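PDB 5JS4: phiAB6 tailspike from Unidentified phage, which probably recognises and fragments the exopolysaccharide of Acinetobacter baumannii as a trimeric beta-helical tailspike, opening the way for the phage to its host. Local coordinates for residues Y401-L406 with I429-V434. Residues are numbered along the deposited sequence; the frame is centred on the assembly and turned at random.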
# COMPACT_ATOMS: atom_id res chain seq x y z
N TYR A 401 -16.29 0.10 -18.85
CA TYR A 401 -16.21 -1.01 -19.79
C TYR A 401 -15.05 -0.82 -20.76
O TYR A 401 -14.94 0.22 -21.40
CB TYR A 401 -17.52 -1.14 -20.58
CG TYR A 401 -17.47 -2.16 -21.70
CD1 TYR A 401 -17.03 -3.46 -21.46
CD2 TYR A 401 -17.86 -1.83 -22.99
CE1 TYR A 401 -16.98 -4.40 -22.48
CE2 TYR A 401 -17.81 -2.76 -24.02
CZ TYR A 401 -17.37 -4.04 -23.76
OH TYR A 401 -17.32 -4.97 -24.77
N CYS A 402 -14.19 -1.84 -20.86
CA CYS A 402 -13.08 -1.84 -21.81
C CYS A 402 -13.09 -3.14 -22.63
O CYS A 402 -12.75 -4.21 -22.12
CB CYS A 402 -11.74 -1.69 -21.08
SG CYS A 402 -10.29 -1.73 -22.15
N GLU A 403 -13.48 -3.02 -23.89
CA GLU A 403 -13.56 -4.16 -24.80
C GLU A 403 -12.18 -4.64 -25.25
O GLU A 403 -11.93 -5.85 -25.30
CB GLU A 403 -14.40 -3.78 -26.03
CG GLU A 403 -14.64 -4.91 -27.02
CD GLU A 403 -15.37 -4.47 -28.28
OE1 GLU A 403 -15.64 -3.26 -28.44
OE2 GLU A 403 -15.68 -5.34 -29.12
N ASP A 404 -11.30 -3.70 -25.57
CA ASP A 404 -9.98 -3.98 -26.13
C ASP A 404 -10.09 -4.93 -27.33
O ASP A 404 -9.50 -6.01 -27.33
CB ASP A 404 -9.04 -4.55 -25.05
CG ASP A 404 -7.58 -4.61 -25.50
OD1 ASP A 404 -7.23 -4.07 -26.57
OD2 ASP A 404 -6.76 -5.21 -24.77
N PRO A 405 -10.86 -4.53 -28.36
CA PRO A 405 -11.17 -5.44 -29.47
C PRO A 405 -9.95 -6.00 -30.21
O PRO A 405 -10.02 -7.10 -30.75
CB PRO A 405 -12.02 -4.58 -30.41
CG PRO A 405 -11.70 -3.17 -30.05
CD PRO A 405 -11.43 -3.18 -28.58
N LEU A 406 -8.84 -5.25 -30.23
CA LEU A 406 -7.62 -5.69 -30.91
C LEU A 406 -6.64 -6.42 -29.98
O LEU A 406 -5.53 -6.76 -30.40
CB LEU A 406 -6.92 -4.50 -31.56
CG LEU A 406 -7.74 -3.66 -32.54
CD1 LEU A 406 -6.89 -2.52 -33.09
CD2 LEU A 406 -8.30 -4.50 -33.68
N ILE A 429 -15.92 -4.02 -16.32
CA ILE A 429 -15.77 -5.17 -17.21
C ILE A 429 -14.64 -4.93 -18.20
O ILE A 429 -14.69 -3.99 -18.99
CB ILE A 429 -17.07 -5.46 -18.00
CG1 ILE A 429 -18.23 -5.76 -17.04
CG2 ILE A 429 -16.86 -6.63 -18.95
CD1 ILE A 429 -19.58 -5.85 -17.72
N PHE A 430 -13.62 -5.78 -18.11
CA PHE A 430 -12.59 -5.89 -19.13
C PHE A 430 -12.85 -7.18 -19.88
O PHE A 430 -12.78 -8.26 -19.30
CB PHE A 430 -11.20 -5.96 -18.48
CG PHE A 430 -10.82 -4.71 -17.73
CD1 PHE A 430 -10.15 -3.68 -18.37
CD2 PHE A 430 -11.10 -4.58 -16.37
CE1 PHE A 430 -9.78 -2.53 -17.69
CE2 PHE A 430 -10.73 -3.43 -15.68
CZ PHE A 430 -10.07 -2.41 -16.34
N ASP A 431 -13.15 -7.10 -21.18
CA ASP A 431 -13.37 -8.31 -21.97
C ASP A 431 -12.09 -9.14 -22.10
O ASP A 431 -12.15 -10.35 -22.32
CB ASP A 431 -13.91 -7.98 -23.36
CG ASP A 431 -15.37 -7.56 -23.35
OD1 ASP A 431 -16.06 -7.74 -22.32
OD2 ASP A 431 -15.83 -7.03 -24.38
N ARG A 432 -10.93 -8.48 -21.99
CA ARG A 432 -9.66 -9.16 -22.16
C ARG A 432 -8.71 -8.92 -20.98
O ARG A 432 -9.11 -9.11 -19.83
CB ARG A 432 -9.07 -8.81 -23.53
CG ARG A 432 -9.96 -9.28 -24.67
CD ARG A 432 -9.37 -8.95 -26.04
NE ARG A 432 -10.12 -9.60 -27.11
CZ ARG A 432 -11.32 -9.22 -27.56
NH1 ARG A 432 -11.89 -9.91 -28.54
NH2 ARG A 432 -11.95 -8.17 -27.04
N ASP A 433 -7.47 -8.51 -21.24
CA ASP A 433 -6.38 -8.64 -20.25
C ASP A 433 -5.94 -7.32 -19.65
O ASP A 433 -5.87 -6.30 -20.33
CB ASP A 433 -5.17 -9.32 -20.90
CG ASP A 433 -5.50 -10.68 -21.49
OD1 ASP A 433 -6.61 -11.20 -21.25
OD2 ASP A 433 -4.64 -11.23 -22.20
N VAL A 434 -5.62 -7.35 -18.35
CA VAL A 434 -5.21 -6.18 -17.59
C VAL A 434 -3.91 -6.48 -16.84
O VAL A 434 -3.84 -7.46 -16.10
CB VAL A 434 -6.31 -5.78 -16.59
CG1 VAL A 434 -5.93 -4.50 -15.86
CG2 VAL A 434 -7.64 -5.60 -17.29
O HOH W 1 -10.28 -5.64 -21.75
O HOH W 2 -14.15 -7.75 -28.99
O HOH W 3 -7.62 -4.97 -22.11
O HOH W 4 -6.07 -7.74 -23.75
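Cys402 N donates to Ile429 O (2.9 Å, almost straight), and Asp431 N reaches back to Cys402 O. The two strands run parallel and belong to successive turns of what is probably the right-handed beta-helix of the pectate lyase-like family, strand 398-402 lying between strands 374-379 and 426-430 in one parallel sheet. Beyond Cys402 the 401-406 chain continues as a loop, where side chains of the 429-434 segment add to the backbone bonds. On one face, the Tyr401 ring leans across to its neighbour, CG standing anti to the backbone N (chi1 173°), and CD1 rests against Ile429 CB. Tyr401 OH donates a short bond to Asp431 OD2 (2.6 Å). OD2 is met on its syn side, though well out of the carboxylate plane (31°), with ring and carboxylate planes steeply inclined. On the other, buried face Cys402 CB packs 3.7 Å from Phe430 CD1, its sulfur lying oblique to the ring. The Arg432 chain, extended from CG to NE and then turned about the CD-NE bond (chi4 75°), brings NH2 to Glu403 O. This oxygen lies in the guanidinium plane, whereas the donor sits above the carbonyl plane. Pro405 CA lies over one guanidinium face. Four waters bridge the segments: one joins Cys402 O to Arg432 N, another links Glu403 OE2 with Arg432 NH2, and two tie Asp404 OD2 to the Asp433 backbone, while Arg408 N and Val409 N also hold the Asp404 carboxylate.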